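Long-range contacts in hypothetical protein SpyM3_0169 (Streptococcus pyogenes, PDB 1PG6), which is of unknown function but belongs to the AIM24 family, named for mitochondrial biogenesis, and binds calcium ions in the crystal: residues Gln128-Gln134 with Leu147-Glu153; Lys111-Asn116 with Val183-Glu189; Ser35-Gln39 with Phe120-Gly125. All coordinates share one frame; numbering follows the deposited sequence.

In the fold
Contacts 1 and 2 belong to one antiparallel six-stranded sheet: strand 128-133 is one of its edges within the chain, then come 148-153, 113-116 and 183-187, so neighbouring strands 148-153 and 113-116 join the two contacts, whose centres are about 10 Å apart. Contact 3 pairs two inner strands of a second such sheet, its centre about 14 Å from that of contact 1 and 16 Å from that of contact 2. Along the chain contact 3 closes before contact 1 begins, contact 1 falls wholly between the segments of contact 2, and contacts 2 and 3 interleave. Met150 and Tyr129 pack against Phe120, Leu123 and Tyr37 between the two sheets, a sandwich consistent with the cupin clan.

Contact 1: residues Gln128-Gln134 with Leu147-Glu153; sequences QYKMERQ and LFVMTTE
Seven main-chain hydrogen bonds tie 128-134 to 147-153 in antiparallel register. Gln128, Lys130 and Glu132 each form a two-way pair, with Glu153, Thr151 and Val149, and Gln134 N adds a nearly straight bond to Leu147 O (2.9 Å, 171° at the hydrogen).

Apolar contacts gather on the face of Tyr129, Met131 and Phe148. The selenium of Met131 meets CE of Met150 at 3.6 Å, while SE of Met150 lies obliquely to the Tyr129 ring in a Met-aromatic contact. Arg133 CB lies over one face of Phe148, toward the rim, 3.7 Å from the ring centroid in a CH-pi contact. Chi2 of 146°, away from a staggered value, takes CD past the rim to 3.5 Å from Phe148 CE1; the later bend at chi3 turns the guanidinium.

On the other face Gln134 and Glu132 form a polar group. Gln134 NE2 packs on Val149 CG2 (3.5 Å) and donates to Glu132 O (2.9 Å), which Val149 N reaches from the opposite face of the carbonyl plane; NE2 also bonds Glu132 OE2, and Gln134 OE1 bonds Tyr192 OH. The two strands, consecutive in the chain, form an antiparallel beta hairpin at one edge, within this chain, of a six-stranded sheet.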
loop_
_atom_site.group_PDB
_atom_site.type_symbol
_atom_site.label_atom_id
_atom_site.label_comp_id
_atom_site.label_asym_id
_atom_site.label_seq_id
_atom_site.Cartn_x
_atom_site.Cartn_y
_atom_site.Cartn_z
ATOM N N GLN A 128 -9.398 7.460 -5.995
ATOM C CA GLN A 128 -9.773 7.665 -4.604
ATOM C C GLN A 128 -9.440 6.410 -3.796
ATOM O O GLN A 128 -9.218 5.337 -4.359
ATOM C CB GLN A 128 -11.277 7.945 -4.523
ATOM C CG GLN A 128 -11.735 8.634 -3.248
ATOM C CD GLN A 128 -11.604 10.149 -3.317
ATOM O OE1 GLN A 128 -11.787 10.847 -2.317
ATOM N NE2 GLN A 128 -11.293 10.667 -4.506
ATOM N N TYR A 129 -9.404 6.541 -2.476
ATOM C CA TYR A 129 -9.115 5.396 -1.628
ATOM C C TYR A 129 -9.787 5.557 -0.274
ATOM O O TYR A 129 -10.125 6.666 0.140
ATOM C CB TYR A 129 -7.598 5.244 -1.431
ATOM C CG TYR A 129 -7.007 6.189 -0.403
ATOM C CD1 TYR A 129 -6.993 5.854 0.951
ATOM C CD2 TYR A 129 -6.498 7.429 -0.777
ATOM C CE1 TYR A 129 -6.485 6.732 1.907
ATOM C CE2 TYR A 129 -5.989 8.319 0.170
ATOM C CZ TYR A 129 -5.986 7.965 1.505
ATOM O OH TYR A 129 -5.487 8.839 2.444
ATOM N N LYS A 130 -9.980 4.438 0.409
ATOM C CA LYS A 130 -10.572 4.454 1.733
ATOM C C LYS A 130 -9.838 3.435 2.594
ATOM O O LYS A 130 -9.433 2.378 2.111
ATOM C CB LYS A 130 -12.055 4.095 1.670
ATOM C CG LYS A 130 -12.746 4.173 3.016
ATOM C CD LYS A 130 -14.188 3.699 2.937
ATOM C CE LYS A 130 -14.860 3.778 4.302
ATOM N NZ LYS A 130 -14.113 2.990 5.328
HETATM N N MSE A 131 -9.666 3.768 3.869
HETATM C CA MSE A 131 -8.998 2.892 4.823
HETATM C C MSE A 131 -10.061 2.231 5.690
HETATM O O MSE A 131 -11.054 2.864 6.052
HETATM C CB MSE A 131 -8.058 3.697 5.729
HETATM C CG MSE A 131 -7.014 4.539 5.008
HETATM SE SE MSE A 131 -5.767 3.470 3.985
HETATM C CE MSE A 131 -4.881 2.576 5.445
ATOM N N GLU A 132 -9.856 0.963 6.026
ATOM C CA GLU A 132 -10.802 0.244 6.871
ATOM C C GLU A 132 -10.089 -0.623 7.896
ATOM O O GLU A 132 -9.258 -1.460 7.547
ATOM C CB GLU A 132 -11.726 -0.646 6.035
ATOM C CG GLU A 132 -12.630 -1.538 6.886
ATOM C CD GLU A 132 -13.371 -2.587 6.077
ATOM O OE1 GLU A 132 -14.238 -2.211 5.262
ATOM O OE2 GLU A 132 -13.081 -3.790 6.254
ATOM N N ARG A 133 -10.411 -0.413 9.167
ATOM C CA ARG A 133 -9.815 -1.203 10.232
ATOM C C ARG A 133 -10.529 -2.550 10.256
ATOM O O ARG A 133 -11.758 -2.606 10.280
ATOM C CB ARG A 133 -9.974 -0.487 11.578
ATOM C CG ARG A 133 -9.483 -1.288 12.774
ATOM C CD ARG A 133 -8.888 -0.379 13.842
ATOM N NE ARG A 133 -9.816 0.657 14.283
ATOM C CZ ARG A 133 -9.493 1.635 15.125
ATOM N NH1 ARG A 133 -8.264 1.708 15.619
ATOM N NH2 ARG A 133 -10.399 2.540 15.474
ATOM N N GLN A 134 -9.759 -3.632 10.229
ATOM C CA GLN A 134 -10.341 -4.968 10.242
ATOM C C GLN A 134 -10.846 -5.287 11.643
ATOM O O GLN A 134 -10.255 -4.860 12.631
ATOM C CB GLN A 134 -9.302 -5.993 9.785
ATOM C CG GLN A 134 -8.754 -5.681 8.404
ATOM C CD GLN A 134 -9.856 -5.465 7.385
ATOM O OE1 GLN A 134 -10.549 -6.403 6.996
ATOM N NE2 GLN A 134 -10.030 -4.220 6.953
ATOM N N LEU A 147 -4.993 -3.008 12.457
ATOM C CA LEU A 147 -4.709 -3.545 11.130
ATOM C C LEU A 147 -5.666 -2.889 10.137
ATOM O O LEU A 147 -6.880 -3.057 10.239
ATOM C CB LEU A 147 -4.919 -5.062 11.130
ATOM C CG LEU A 147 -4.212 -5.874 10.046
ATOM C CD1 LEU A 147 -2.707 -5.771 10.245
ATOM C CD2 LEU A 147 -4.651 -7.327 10.125
ATOM N N PHE A 148 -5.125 -2.145 9.179
ATOM C CA PHE A 148 -5.963 -1.470 8.198
ATOM C C PHE A 148 -5.772 -1.956 6.769
ATOM O O PHE A 148 -4.666 -2.302 6.355
ATOM C CB PHE A 148 -5.716 0.041 8.237
ATOM C CG PHE A 148 -6.326 0.728 9.425
ATOM C CD1 PHE A 148 -5.853 0.485 10.709
ATOM C CD2 PHE A 148 -7.377 1.621 9.257
ATOM C CE1 PHE A 148 -6.415 1.125 11.812
ATOM C CE2 PHE A 148 -7.949 2.266 10.351
ATOM C CZ PHE A 148 -7.465 2.016 11.632
ATOM N N VAL A 149 -6.868 -1.977 6.019
ATOM C CA VAL A 149 -6.837 -2.381 4.622
ATOM C C VAL A 149 -7.307 -1.204 3.775
ATOM O O VAL A 149 -8.299 -0.551 4.102
ATOM C CB VAL A 149 -7.762 -3.589 4.349
ATOM C CG1 VAL A 149 -7.853 -3.839 2.846
ATOM C CG2 VAL A 149 -7.215 -4.828 5.053
HETATM N N MSE A 150 -6.583 -0.939 2.693
HETATM C CA MSE A 150 -6.907 0.149 1.782
HETATM C C MSE A 150 -7.638 -0.387 0.563
HETATM O O MSE A 150 -7.266 -1.423 0.016
HETATM C CB MSE A 150 -5.622 0.846 1.323
HETATM C CG MSE A 150 -5.820 1.938 0.285
HETATM SE SE MSE A 150 -4.130 2.622 -0.369
HETATM C CE MSE A 150 -3.361 3.116 1.309
ATOM N N THR A 151 -8.690 0.309 0.143
ATOM C CA THR A 151 -9.443 -0.099 -1.038
ATOM C C THR A 151 -9.500 1.078 -2.005
ATOM O O THR A 151 -9.806 2.204 -1.608
ATOM C CB THR A 151 -10.880 -0.542 -0.679
ATOM O OG1 THR A 151 -10.828 -1.751 0.093
ATOM C CG2 THR A 151 -11.688 -0.802 -1.943
ATOM N N THR A 152 -9.200 0.811 -3.271
ATOM C CA THR A 152 -9.190 1.841 -4.303
ATOM C C THR A 152 -10.533 2.015 -4.998
ATOM O O THR A 152 -11.416 1.164 -4.903
ATOM C CB THR A 152 -8.156 1.523 -5.405
ATOM O OG1 THR A 152 -8.558 0.342 -6.113
ATOM C CG2 THR A 152 -6.779 1.290 -4.794
ATOM N N GLU A 153 -10.657 3.129 -5.708
ATOM C CA GLU A 153 -11.860 3.458 -6.459
ATOM C C GLU A 153 -11.460 4.491 -7.501
ATOM O O GLU A 153 -10.479 5.210 -7.321
ATOM C CB GLU A 153 -12.919 4.048 -5.525
ATOM C CG GLU A 153 -14.210 4.446 -6.217
ATOM C CD GLU A 153 -15.189 5.127 -5.276
ATOM O OE1 GLU A 153 -14.835 6.189 -4.713
ATOM O OE2 GLU A 153 -16.312 4.605 -5.098
#

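Contact 2: residues Lys111-Asn116 with Val183-Glu189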
loop_
_atom_site.group_PDB
_atom_site.type_symbol
_atom_site.label_atom_id
_atom_site.label_comp_id
_atom_site.label_asym_id
_atom_site.label_seq_id
_atom_site.Cartn_x
_atom_site.Cartn_y
_atom_site.Cartn_z
ATOM N N LYS A 111 -11.500 -2.728 -12.746
ATOM C CA LYS A 111 -10.891 -3.494 -11.668
ATOM C C LYS A 111 -10.381 -2.548 -10.586
ATOM O O LYS A 111 -9.905 -1.450 -10.878
ATOM C CB LYS A 111 -9.738 -4.349 -12.211
ATOM C CG LYS A 111 -10.181 -5.418 -13.205
ATOM C CD LYS A 111 -9.006 -6.219 -13.750
ATOM C CE LYS A 111 -8.345 -7.083 -12.679
ATOM N NZ LYS A 111 -9.186 -8.247 -12.273
ATOM N N GLN A 112 -10.514 -2.976 -9.337
ATOM C CA GLN A 112 -10.057 -2.204 -8.194
ATOM C C GLN A 112 -9.343 -3.180 -7.285
ATOM O O GLN A 112 -9.453 -4.393 -7.465
ATOM C CB GLN A 112 -11.227 -1.560 -7.446
ATOM C CG GLN A 112 -12.001 -0.515 -8.246
ATOM C CD GLN A 112 -11.136 0.645 -8.711
ATOM O OE1 GLN A 112 -10.209 1.063 -8.019
ATOM N NE2 GLN A 112 -11.453 1.183 -9.882
ATOM N N TYR A 113 -8.619 -2.659 -6.301
ATOM C CA TYR A 113 -7.866 -3.515 -5.398
ATOM C C TYR A 113 -7.896 -3.075 -3.948
ATOM O O TYR A 113 -8.218 -1.930 -3.634
ATOM C CB TYR A 113 -6.399 -3.573 -5.839
ATOM C CG TYR A 113 -6.184 -4.062 -7.254
ATOM C CD1 TYR A 113 -6.305 -3.195 -8.345
ATOM C CD2 TYR A 113 -5.916 -5.407 -7.507
ATOM C CE1 TYR A 113 -6.171 -3.659 -9.653
ATOM C CE2 TYR A 113 -5.784 -5.881 -8.808
ATOM C CZ TYR A 113 -5.914 -5.010 -9.873
ATOM O OH TYR A 113 -5.824 -5.496 -11.154
ATOM N N ARG A 114 -7.550 -4.014 -3.073
ATOM C CA ARG A 114 -7.441 -3.766 -1.649
ATOM C C ARG A 114 -5.961 -4.045 -1.370
ATOM O O ARG A 114 -5.345 -4.883 -2.041
ATOM C CB ARG A 114 -8.326 -4.725 -0.843
ATOM C CG ARG A 114 -9.818 -4.633 -1.168
ATOM C CD ARG A 114 -10.644 -5.418 -0.157
ATOM N NE ARG A 114 -12.004 -5.722 -0.622
ATOM C CZ ARG A 114 -13.030 -4.875 -0.579
ATOM N NH1 ARG A 114 -12.875 -3.652 -0.088
ATOM N NH2 ARG A 114 -14.219 -5.259 -1.021
ATOM N N LEU A 115 -5.385 -3.331 -0.412
ATOM C CA LEU A 115 -3.978 -3.509 -0.078
ATOM C C LEU A 115 -3.743 -3.486 1.414
ATOM O O LEU A 115 -4.426 -2.780 2.155
ATOM C CB LEU A 115 -3.122 -2.396 -0.685
ATOM C CG LEU A 115 -3.332 -1.949 -2.127
ATOM C CD1 LEU A 115 -4.547 -1.046 -2.206
ATOM C CD2 LEU A 115 -2.093 -1.191 -2.595
ATOM N N ASN A 116 -2.756 -4.260 1.845
ATOM C CA ASN A 116 -2.374 -4.311 3.247
ATOM C C ASN A 116 -1.511 -3.110 3.583
ATOM O O ASN A 116 -0.998 -2.438 2.691
ATOM C CB ASN A 116 -1.566 -5.571 3.524
ATOM C CG ASN A 116 -2.425 -6.723 3.946
ATOM O OD1 ASN A 116 -2.239 -7.856 3.494
ATOM N ND2 ASN A 116 -3.376 -6.451 4.825
ATOM N N VAL A 183 0.775 -11.008 1.996
ATOM C CA VAL A 183 -0.208 -10.503 1.046
ATOM C C VAL A 183 0.029 -9.031 0.741
ATOM O O VAL A 183 0.031 -8.192 1.636
ATOM C CB VAL A 183 -1.643 -10.705 1.585
ATOM C CG1 VAL A 183 -2.657 -10.056 0.655
ATOM C CG2 VAL A 183 -1.931 -12.194 1.727
ATOM N N VAL A 184 0.246 -8.721 -0.532
ATOM C CA VAL A 184 0.492 -7.344 -0.945
ATOM C C VAL A 184 -0.806 -6.607 -1.285
ATOM O O VAL A 184 -1.153 -5.602 -0.658
ATOM C CB VAL A 184 1.416 -7.291 -2.187
ATOM C CG1 VAL A 184 1.626 -5.845 -2.629
ATOM C CG2 VAL A 184 2.754 -7.946 -1.865
ATOM N N ALA A 185 -1.514 -7.117 -2.286
ATOM C CA ALA A 185 -2.753 -6.502 -2.742
ATOM C C ALA A 185 -3.593 -7.559 -3.442
ATOM O O ALA A 185 -3.070 -8.576 -3.894
ATOM C CB ALA A 185 -2.431 -5.364 -3.710
ATOM N N TRP A 186 -4.899 -7.331 -3.534
ATOM C CA TRP A 186 -5.758 -8.308 -4.190
ATOM C C TRP A 186 -7.009 -7.663 -4.770
ATOM O O TRP A 186 -7.388 -6.562 -4.377
ATOM C CB TRP A 186 -6.119 -9.425 -3.200
ATOM C CG TRP A 186 -6.964 -8.981 -2.035
ATOM C CD1 TRP A 186 -8.327 -9.050 -1.943
ATOM C CD2 TRP A 186 -6.507 -8.413 -0.800
ATOM N NE1 TRP A 186 -8.747 -8.564 -0.728
ATOM C CE2 TRP A 186 -7.654 -8.163 -0.009
ATOM C CE3 TRP A 186 -5.244 -8.089 -0.284
ATOM C CZ2 TRP A 186 -7.573 -7.604 1.274
ATOM C CZ3 TRP A 186 -5.165 -7.532 0.993
ATOM C CH2 TRP A 186 -6.327 -7.296 1.757
ATOM N N SER A 187 -7.634 -8.348 -5.720
ATOM C CA SER A 187 -8.837 -7.836 -6.375
ATOM C C SER A 187 -9.953 -7.520 -5.389
ATOM O O SER A 187 -10.247 -8.308 -4.489
ATOM C CB SER A 187 -9.339 -8.844 -7.405
ATOM O OG SER A 187 -8.414 -8.994 -8.471
ATOM N N ARG A 188 -10.579 -6.364 -5.568
ATOM C CA ARG A 188 -11.663 -5.951 -4.685
ATOM C C ARG A 188 -12.859 -6.878 -4.869
ATOM O O ARG A 188 -13.656 -7.072 -3.952
ATOM C CB ARG A 188 -12.073 -4.514 -4.993
ATOM C CG ARG A 188 -13.044 -3.942 -3.983
ATOM C CD ARG A 188 -13.486 -2.567 -4.397
ATOM N NE ARG A 188 -14.274 -2.610 -5.619
ATOM C CZ ARG A 188 -14.740 -1.534 -6.240
ATOM N NH1 ARG A 188 -14.494 -0.326 -5.749
ATOM N NH2 ARG A 188 -15.450 -1.667 -7.352
ATOM N N GLU A 189 -12.959 -7.449 -6.063
ATOM C CA GLU A 189 -14.034 -8.360 -6.427
ATOM C C GLU A 189 -14.006 -9.683 -5.639
ATOM O O GLU A 189 -15.012 -10.395 -5.554
ATOM C CB GLU A 189 -13.956 -8.614 -7.937
ATOM C CG GLU A 189 -12.506 -8.767 -8.446
ATOM C CD GLU A 189 -12.034 -7.647 -9.381
ATOM O OE1 GLU A 189 -12.007 -6.445 -8.982
ATOM O OE2 GLU A 189 -11.661 -7.979 -10.539
HETATM O O HOH W 1 -9.068 -6.564 -9.640
HETATM O O HOH W 2 -11.372 -8.168 -1.888
HETATM O O HOH W 3 -14.927 -8.070 -0.855
#
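Two inner neighbours of an antiparallel six-stranded sheet meet here, strand 113-116 against strand 183-187, and the pairing runs on past the strand end to Arg188. Arg114 and Trp186 form a hydrogen-bonded pair, joined both ways through N and O; Arg188 N donates to Gln112 O (3.0 Å), and Asn116 N makes a longer bond to Val184 O (3.3 Å).

The side chains of that central pair also touch. CB of Arg114 sits over one face of the Trp186 indole, 3.9 Å from the centroid of the six-membered ring, a CH-pi contact. The chain then runs extended from CG to NE and carries the guanidinium past the indole to Arg188, whose CG lies over the centre of the guanidinium face, 3.4 Å from Arg114 NH2. Water 2, in the guanidinium plane, accepts from Arg114 NE at 2.8 Å and weakly from Trp186 NE1, and can donate to Ser187 O, so it bridges the strands; Arg114 NH1 bonds Thr151 OG1 of the next strand. With polar partners on two sides, the guanidinium is probably held in this rotation.

A classic beta bulge interrupts strand 183-187, where Val184 and Ala185 both face Tyr221 on the neighbouring strand 219-223. Ala185 pairs with Leu115 on one face of the sheet, Ala185 CB meeting Leu115 CG at 3.9 Å.

Beyond the strand, Arg188 and Gln112 run side by side in the same direction, with Gln112 CG over the centre of the Arg188 guanidinium face. Lys111 bends at its last two torsions to bring NZ to Glu189 OE2 (3.0 Å), a salt bridge in which NZ comes from above the carboxylate plane; NZ has a second carboxylate partner in Glu219. Water 1 donates to Gln112 O and is hydrogen-bonded at 2.8 Å to Ser187 OG, which also bonds Glu219 N.

Contact 3: residues Ser35-Gln39 with Phe120-Gly125; sequences SVYLQ and FLALDG
Tyr37 meets 120-125 with its CB and one edge of its ring. CB sits 4.1 Å from CB of Leu123, its cross-strand partner, and 4.0 Å from CZ of Phe120. With CG anti to the carbonyl carbon (chi1 -63°), the ring extends toward the Asp124-Gly125 end, where CD1 comes to 3.5 Å from Leu123 O. One carbon farther out, CE1 lies 3.7 Å from both Asp124 O and Gly125 CA; the Asp124 carbonyl oxygen is at the ring edge, in its plane. At the ring's other edge, CD2 packs against Tyr129 CE2 of the second sheet.

The backbone of Tyr37 bonds Leu123 in both directions, its N donating to Leu123 O at 2.8 Å. Gln39 N donates to Leu121 O and Gly125 N to Ser35 O. These two strands are inner members of an antiparallel six-stranded sheet, and 120-124 carries a classic beta bulge on its far side, Leu121 and Ala122 both facing Leu159 of strand 156-161. The Gln39 and Leu121 side chains pack against Asn161, which with Thr99 and Ser162 binds a calcium ion.

Phe120, with CG anti to its backbone N (chi1 176°), turns its ring forward along its own strand, with Ala122 N over one face and Leu123 CB at the edge. Across the strands its CZ approaches Tyr37 O at 3.7 Å. On the opposite face of the sheet, Val36 CG2 rests 4.1 Å from Ala122 CB.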
loop_
_atom_site.group_PDB
_atom_site.type_symbol
_atom_site.label_atom_id
_atom_site.label_comp_id
_atom_site.label_asym_id
_atom_site.label_seq_id
_atom_site.Cartn_x
_atom_site.Cartn_y
_atom_site.Cartn_z
ATOM N N SER A 35 -1.730 15.598 -9.912
ATOM C CA SER A 35 -1.338 15.256 -8.551
ATOM C C SER A 35 -1.246 13.753 -8.355
ATOM O O SER A 35 -1.708 12.968 -9.184
ATOM C CB SER A 35 -2.346 15.818 -7.549
ATOM O OG SER A 35 -3.573 15.117 -7.630
ATOM N N VAL A 36 -0.653 13.358 -7.237
ATOM C CA VAL A 36 -0.514 11.950 -6.922
ATOM C C VAL A 36 -0.380 11.752 -5.425
ATOM O O VAL A 36 0.281 12.535 -4.740
ATOM C CB VAL A 36 0.724 11.344 -7.623
ATOM C CG1 VAL A 36 1.977 12.108 -7.231
ATOM C CG2 VAL A 36 0.859 9.876 -7.265
ATOM N N TYR A 37 -1.033 10.709 -4.923
ATOM C CA TYR A 37 -0.963 10.361 -3.511
ATOM C C TYR A 37 0.280 9.491 -3.380
ATOM O O TYR A 37 0.547 8.662 -4.252
ATOM C CB TYR A 37 -2.177 9.537 -3.077
ATOM C CG TYR A 37 -3.513 10.236 -3.190
ATOM C CD1 TYR A 37 -4.264 10.171 -4.366
ATOM C CD2 TYR A 37 -4.036 10.946 -2.111
ATOM C CE1 TYR A 37 -5.510 10.795 -4.459
ATOM C CE2 TYR A 37 -5.277 11.573 -2.196
ATOM C CZ TYR A 37 -6.007 11.495 -3.366
ATOM O OH TYR A 37 -7.241 12.108 -3.442
ATOM N N LEU A 38 1.030 9.660 -2.298
ATOM C CA LEU A 38 2.237 8.863 -2.110
ATOM C C LEU A 38 2.494 8.435 -0.676
ATOM O O LEU A 38 2.089 9.101 0.281
ATOM C CB LEU A 38 3.467 9.617 -2.622
ATOM C CG LEU A 38 3.705 11.009 -2.039
ATOM C CD1 LEU A 38 5.135 11.154 -1.543
ATOM C CD2 LEU A 38 3.402 12.042 -3.113
ATOM N N GLN A 39 3.167 7.299 -0.551
ATOM C CA GLN A 39 3.551 6.738 0.735
ATOM C C GLN A 39 4.370 7.798 1.464
ATOM O O GLN A 39 5.331 8.331 0.912
ATOM C CB GLN A 39 4.401 5.490 0.489
ATOM C CG GLN A 39 5.063 4.886 1.708
ATOM C CD GLN A 39 6.007 3.758 1.327
ATOM O OE1 GLN A 39 5.576 2.633 1.060
ATOM N NE2 GLN A 39 7.303 4.061 1.273
ATOM N N PHE A 120 1.133 0.127 -0.025
ATOM C CA PHE A 120 0.847 1.293 -0.848
ATOM C C PHE A 120 2.074 2.140 -1.139
ATOM O O PHE A 120 2.869 2.436 -0.244
ATOM C CB PHE A 120 -0.196 2.189 -0.174
ATOM C CG PHE A 120 -0.470 3.465 -0.920
ATOM C CD1 PHE A 120 -1.178 3.444 -2.118
ATOM C CD2 PHE A 120 -0.008 4.686 -0.437
ATOM C CE1 PHE A 120 -1.422 4.616 -2.823
ATOM C CE2 PHE A 120 -0.248 5.864 -1.136
ATOM C CZ PHE A 120 -0.957 5.829 -2.332
ATOM N N LEU A 121 2.225 2.530 -2.401
ATOM C CA LEU A 121 3.334 3.398 -2.794
ATOM C C LEU A 121 2.824 4.689 -3.423
ATOM O O LEU A 121 3.246 5.779 -3.037
ATOM C CB LEU A 121 4.282 2.690 -3.774
ATOM C CG LEU A 121 5.386 3.601 -4.324
ATOM C CD1 LEU A 121 6.161 4.228 -3.177
ATOM C CD2 LEU A 121 6.328 2.802 -5.227
ATOM N N ALA A 122 1.916 4.570 -4.389
ATOM C CA ALA A 122 1.384 5.754 -5.057
ATOM C C ALA A 122 0.034 5.515 -5.714
ATOM O O ALA A 122 -0.349 4.382 -6.019
ATOM C CB ALA A 122 2.380 6.262 -6.094
ATOM N N LEU A 123 -0.683 6.607 -5.951
ATOM C CA LEU A 123 -1.999 6.527 -6.561
ATOM C C LEU A 123 -2.316 7.813 -7.304
ATOM O O LEU A 123 -2.086 8.905 -6.791
ATOM C CB LEU A 123 -3.052 6.291 -5.476
ATOM C CG LEU A 123 -4.513 6.190 -5.928
ATOM C CD1 LEU A 123 -4.720 4.919 -6.742
ATOM C CD2 LEU A 123 -5.419 6.180 -4.701
ATOM N N ASP A 124 -2.837 7.675 -8.516
ATOM C CA ASP A 124 -3.211 8.829 -9.321
ATOM C C ASP A 124 -4.151 9.732 -8.531
ATOM O O ASP A 124 -5.034 9.249 -7.823
ATOM C CB ASP A 124 -3.903 8.370 -10.605
ATOM C CG ASP A 124 -3.017 8.504 -11.819
ATOM O OD1 ASP A 124 -2.799 7.492 -12.518
ATOM O OD2 ASP A 124 -2.540 9.629 -12.076
ATOM N N GLY A 125 -3.949 11.040 -8.645
ATOM C CA GLY A 125 -4.799 11.978 -7.939
ATOM C C GLY A 125 -6.234 11.892 -8.424
ATOM O O GLY A 125 -7.157 12.346 -7.749
#